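Local coordinates for acyl-CoA dehydrogenase domain protein Tcur3483 (PDB 6WY9), which binds the flavin FAD and probably oxidises CH-CH groups of its substrates as an acyl-CoA dehydrogenase, at residues 272-282 against 340-351. Numbering follows the deposited sequence.
Sequences MIRLWEDVVAW and HIDVQRTLTGIL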
loop_
_atom_site.group_PDB
_atom_site.type_symbol
_atom_site.label_atom_id
_atom_site.label_comp_id
_atom_site.label_asym_id
_atom_site.label_seq_id
_atom_site.Cartn_x
_atom_site.Cartn_y
_atom_site.Cartn_z
ATOM N N MET A 272 19.903 0.525 -8.097
ATOM C CA MET A 272 18.539 0.233 -8.548
ATOM C C MET A 272 18.058 1.210 -9.625
ATOM O O MET A 272 17.231 0.848 -10.488
ATOM C CB MET A 272 17.557 0.262 -7.361
ATOM C CG MET A 272 17.845 -0.823 -6.327
ATOM S SD MET A 272 17.926 -2.465 -7.053
ATOM C CE MET A 272 16.395 -2.587 -8.015
ATOM N N ILE A 273 18.520 2.451 -9.579
ATOM C CA ILE A 273 18.184 3.391 -10.651
ATOM C C ILE A 273 18.757 2.900 -11.979
ATOM O O ILE A 273 18.066 2.878 -13.015
ATOM C CB ILE A 273 18.692 4.802 -10.296
ATOM C CG1 ILE A 273 17.843 5.394 -9.165
ATOM C CG2 ILE A 273 18.646 5.739 -11.532
ATOM C CD1 ILE A 273 18.395 6.720 -8.588
ATOM N N ARG A 274 20.024 2.474 -11.966
ATOM C CA ARG A 274 20.638 1.936 -13.188
ATOM C C ARG A 274 19.879 0.713 -13.725
ATOM O O ARG A 274 19.696 0.562 -14.945
ATOM C CB ARG A 274 22.109 1.570 -12.937
ATOM C CG ARG A 274 23.013 2.744 -12.592
ATOM C CD ARG A 274 22.882 3.879 -13.600
ATOM N NE ARG A 274 24.041 4.773 -13.638
ATOM C CZ ARG A 274 25.124 4.577 -14.392
ATOM N NH1 ARG A 274 25.226 3.508 -15.174
ATOM N NH2 ARG A 274 26.114 5.453 -14.363
ATOM N N LEU A 275 19.509 -0.203 -12.837
ATOM C CA LEU A 275 18.777 -1.384 -13.251
ATOM C C LEU A 275 17.397 -1.017 -13.811
ATOM O O LEU A 275 16.951 -1.619 -14.785
ATOM C CB LEU A 275 18.655 -2.353 -12.068
ATOM C CG LEU A 275 19.997 -3.075 -11.830
ATOM C CD1 LEU A 275 20.053 -3.844 -10.477
ATOM C CD2 LEU A 275 20.376 -4.013 -13.022
ATOM N N TRP A 276 16.703 -0.056 -13.188
ATOM C CA TRP A 276 15.457 0.465 -13.743
ATOM C C TRP A 276 15.662 0.952 -15.179
ATOM O O TRP A 276 14.913 0.586 -16.085
ATOM C CB TRP A 276 14.917 1.583 -12.834
ATOM C CG TRP A 276 13.614 2.238 -13.322
ATOM C CD1 TRP A 276 12.348 1.973 -12.871
ATOM C CD2 TRP A 276 13.481 3.291 -14.278
ATOM N NE1 TRP A 276 11.425 2.772 -13.529
ATOM C CE2 TRP A 276 12.087 3.588 -14.395
ATOM C CE3 TRP A 276 14.387 3.997 -15.078
ATOM C CZ2 TRP A 276 11.598 4.561 -15.262
ATOM C CZ3 TRP A 276 13.892 4.964 -15.954
ATOM C CH2 TRP A 276 12.500 5.227 -16.038
ATOM N N GLU A 277 16.701 1.752 -15.414
ATOM C CA GLU A 277 17.004 2.192 -16.768
ATOM C C GLU A 277 17.241 1.022 -17.708
ATOM O O GLU A 277 16.826 1.063 -18.877
ATOM C CB GLU A 277 18.235 3.084 -16.783
ATOM C CG GLU A 277 18.060 4.399 -16.107
ATOM C CD GLU A 277 19.357 5.179 -16.154
ATOM O OE1 GLU A 277 20.426 4.628 -15.797
ATOM O OE2 GLU A 277 19.308 6.324 -16.614
ATOM N N ASP A 278 17.985 0.008 -17.253
ATOM C CA ASP A 278 18.269 -1.114 -18.131
ATOM C C ASP A 278 16.992 -1.859 -18.481
ATOM O O ASP A 278 16.832 -2.346 -19.611
ATOM C CB ASP A 278 19.256 -2.066 -17.470
ATOM C CG ASP A 278 20.632 -1.460 -17.291
ATOM O OD1 ASP A 278 21.012 -0.484 -17.988
ATOM O OD2 ASP A 278 21.336 -1.998 -16.415
ATOM N N VAL A 279 16.073 -1.979 -17.516
ATOM C CA VAL A 279 14.806 -2.643 -17.786
ATOM C C VAL A 279 13.981 -1.841 -18.789
ATOM O O VAL A 279 13.375 -2.427 -19.698
ATOM C CB VAL A 279 14.029 -2.915 -16.484
ATOM C CG1 VAL A 279 12.619 -3.434 -16.836
ATOM C CG2 VAL A 279 14.790 -4.001 -15.648
ATOM N N VAL A 280 13.938 -0.501 -18.656
ATOM C CA VAL A 280 13.271 0.321 -19.676
ATOM C C VAL A 280 13.798 -0.017 -21.069
ATOM O O VAL A 280 13.021 -0.239 -22.007
ATOM C CB VAL A 280 13.418 1.831 -19.374
ATOM C CG1 VAL A 280 12.798 2.694 -20.522
ATOM C CG2 VAL A 280 12.707 2.183 -18.082
ATOM N N ALA A 281 15.129 -0.036 -21.235
ATOM C CA ALA A 281 15.718 -0.304 -22.553
ATOM C C ALA A 281 15.356 -1.704 -23.048
ATOM O O ALA A 281 15.021 -1.897 -24.228
ATOM C CB ALA A 281 17.253 -0.156 -22.500
ATOM N N TRP A 282 15.448 -2.695 -22.155
ATOM C CA TRP A 282 15.102 -4.073 -22.495
ATOM C C TRP A 282 13.650 -4.192 -22.951
ATOM O O TRP A 282 13.360 -4.847 -23.966
ATOM C CB TRP A 282 15.365 -4.960 -21.276
ATOM C CG TRP A 282 14.908 -6.396 -21.359
ATOM C CD1 TRP A 282 15.625 -7.481 -21.832
ATOM C CD2 TRP A 282 13.656 -6.902 -20.917
ATOM N NE1 TRP A 282 14.863 -8.619 -21.704
ATOM C CE2 TRP A 282 13.660 -8.292 -21.138
ATOM C CE3 TRP A 282 12.513 -6.307 -20.368
ATOM C CZ2 TRP A 282 12.559 -9.112 -20.811
ATOM C CZ3 TRP A 282 11.434 -7.109 -20.044
ATOM C CH2 TRP A 282 11.462 -8.498 -20.267
ATOM N N HIS A 340 13.778 0.217 -2.410
ATOM C CA HIS A 340 14.553 -0.784 -3.160
ATOM C C HIS A 340 13.759 -2.073 -3.357
ATOM O O HIS A 340 13.789 -2.670 -4.448
ATOM C CB HIS A 340 15.877 -1.127 -2.474
ATOM C CG HIS A 340 16.744 0.061 -2.211
ATOM N ND1 HIS A 340 17.853 0.006 -1.395
ATOM C CD2 HIS A 340 16.653 1.345 -2.640
ATOM C CE1 HIS A 340 18.408 1.208 -1.324
ATOM N NE2 HIS A 340 17.689 2.042 -2.062
ATOM N N ILE A 341 13.053 -2.529 -2.309
ATOM C CA ILE A 341 12.240 -3.743 -2.416
ATOM C C ILE A 341 11.059 -3.536 -3.374
ATOM O O ILE A 341 10.718 -4.428 -4.163
ATOM C CB ILE A 341 11.743 -4.191 -1.028
ATOM C CG1 ILE A 341 12.876 -4.754 -0.175
ATOM C CG2 ILE A 341 10.689 -5.327 -1.158
ATOM C CD1 ILE A 341 12.419 -4.871 1.304
ATOM N N ASP A 342 10.356 -2.408 -3.254
ATOM C CA ASP A 342 9.261 -2.112 -4.193
ATOM C C ASP A 342 9.754 -2.165 -5.651
ATOM O O ASP A 342 9.144 -2.806 -6.516
ATOM C CB ASP A 342 8.701 -0.724 -3.838
ATOM C CG ASP A 342 7.496 -0.317 -4.676
ATOM O OD1 ASP A 342 6.962 -1.101 -5.504
ATOM O OD2 ASP A 342 7.103 0.855 -4.499
ATOM N N VAL A 343 10.889 -1.527 -5.927
ATOM C CA VAL A 343 11.425 -1.537 -7.286
ATOM C C VAL A 343 11.843 -2.961 -7.711
ATOM O O VAL A 343 11.608 -3.394 -8.859
ATOM C CB VAL A 343 12.590 -0.529 -7.355
ATOM C CG1 VAL A 343 13.313 -0.604 -8.728
ATOM C CG2 VAL A 343 12.061 0.899 -7.101
ATOM N N GLN A 344 12.484 -3.705 -6.806
ATOM C CA GLN A 344 12.831 -5.086 -7.120
ATOM C C GLN A 344 11.597 -5.898 -7.481
ATOM O O GLN A 344 11.621 -6.652 -8.454
ATOM C CB GLN A 344 13.593 -5.730 -5.945
ATOM C CG GLN A 344 15.039 -5.170 -5.833
ATOM C CD GLN A 344 15.672 -5.284 -4.438
ATOM O OE1 GLN A 344 15.080 -5.858 -3.514
ATOM N NE2 GLN A 344 16.877 -4.695 -4.275
ATOM N N ARG A 345 10.521 -5.799 -6.679
ATOM C CA ARG A 345 9.304 -6.560 -6.976
ATOM C C ARG A 345 8.762 -6.170 -8.330
ATOM O O ARG A 345 8.376 -7.018 -9.136
ATOM C CB ARG A 345 8.200 -6.290 -5.937
ATOM C CG ARG A 345 8.405 -6.930 -4.555
ATOM C CD ARG A 345 7.314 -6.418 -3.576
ATOM N NE ARG A 345 5.945 -6.752 -4.019
ATOM C CZ ARG A 345 4.955 -6.956 -3.161
ATOM N NH1 ARG A 345 5.192 -6.883 -1.858
ATOM N NH2 ARG A 345 3.738 -7.222 -3.578
ATOM N N THR A 346 8.730 -4.861 -8.583
ATOM C CA THR A 346 8.043 -4.328 -9.747
ATOM C C THR A 346 8.796 -4.661 -11.032
ATOM O O THR A 346 8.189 -5.100 -12.005
ATOM C CB THR A 346 7.865 -2.812 -9.588
ATOM O OG1 THR A 346 7.130 -2.532 -8.393
ATOM C CG2 THR A 346 7.107 -2.244 -10.797
ATOM N N LEU A 347 10.129 -4.477 -11.040
ATOM C CA LEU A 347 10.939 -4.805 -12.210
ATOM C C LEU A 347 10.925 -6.300 -12.496
ATOM O O LEU A 347 10.955 -6.695 -13.671
ATOM C CB LEU A 347 12.409 -4.336 -12.063
ATOM C CG LEU A 347 12.639 -2.805 -11.981
ATOM C CD1 LEU A 347 14.156 -2.472 -11.792
ATOM C CD2 LEU A 347 12.033 -1.998 -13.218
ATOM N N THR A 348 10.901 -7.139 -11.453
ATOM C CA THR A 348 10.764 -8.572 -11.664
ATOM C C THR A 348 9.475 -8.886 -12.444
ATOM O O THR A 348 9.477 -9.706 -13.376
ATOM C CB THR A 348 10.788 -9.312 -10.302
ATOM O OG1 THR A 348 12.098 -9.215 -9.727
ATOM C CG2 THR A 348 10.473 -10.811 -10.491
ATOM N N GLY A 349 8.354 -8.290 -12.036
ATOM C CA GLY A 349 7.120 -8.481 -12.791
ATOM C C GLY A 349 7.272 -8.077 -14.252
ATOM O O GLY A 349 6.839 -8.800 -15.154
ATOM N N ILE A 350 7.916 -6.932 -14.505
ATOM C CA ILE A 350 8.069 -6.460 -15.889
ATOM C C ILE A 350 8.896 -7.432 -16.712
ATOM O O ILE A 350 8.685 -7.582 -17.928
ATOM C CB ILE A 350 8.687 -5.045 -15.906
ATOM C CG1 ILE A 350 7.659 -4.048 -15.297
ATOM C CG2 ILE A 350 9.145 -4.677 -17.359
ATOM C CD1 ILE A 350 8.287 -2.586 -14.988
ATOM N N LEU A 351 9.856 -8.103 -16.076
ATOM C CA LEU A 351 10.689 -9.057 -16.781
ATOM C C LEU A 351 9.935 -10.318 -17.193
ATOM O O LEU A 351 10.480 -11.099 -17.974
ATOM C CB LEU A 351 11.911 -9.425 -15.914
ATOM C CG LEU A 351 12.923 -8.306 -15.657
ATOM C CD1 LEU A 351 14.125 -8.865 -14.843
ATOM C CD2 LEU A 351 13.449 -7.774 -16.977
#
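His340 CB rests 4.3 Å from Met272 CG, the first touch between two neighbouring helical segments that run nearly parallel, their axes 17° apart. Bent at chi2 (-53°) and again at chi3, Met272 folds its thioether into a hole formed by His340, Val343, Gln344 and Leu347. Its CE lies 3.7 Å from Val343 CG1 and 3.6 Å from Gln344 CG, the glutamine chain crossing at about a right angle. Leu347 returns the knob, set among Met272, Leu275, Trp276 and Val279: CD1 reaches the backbone at Trp276 CA (3.8 Å), while CD2 touches Val279 CB and the indole of Trp276. Trp276 NE1 hydrogen-bonds to Leu298 O on helix 292-321. Ile350 CG2 packs against Val279 CG1 at 3.7 Å, and Ile350 O meets the edge of the Trp282 ring. Leu351 CD2 makes a CH-pi contact over one face of the Trp282 indole, 3.7 Å from the centroid of its six-membered ring and 11° off the normal. Replacing Trp282 by an alanine would probably leave Leu351 CD2 without its aromatic platform and open a gap beside Val365. Reciprocal knobs-into-holes packing of this kind joins helices 263-286 and 326-350 in the C-terminal helical bundle of the acyl-CoA dehydrogenase fold.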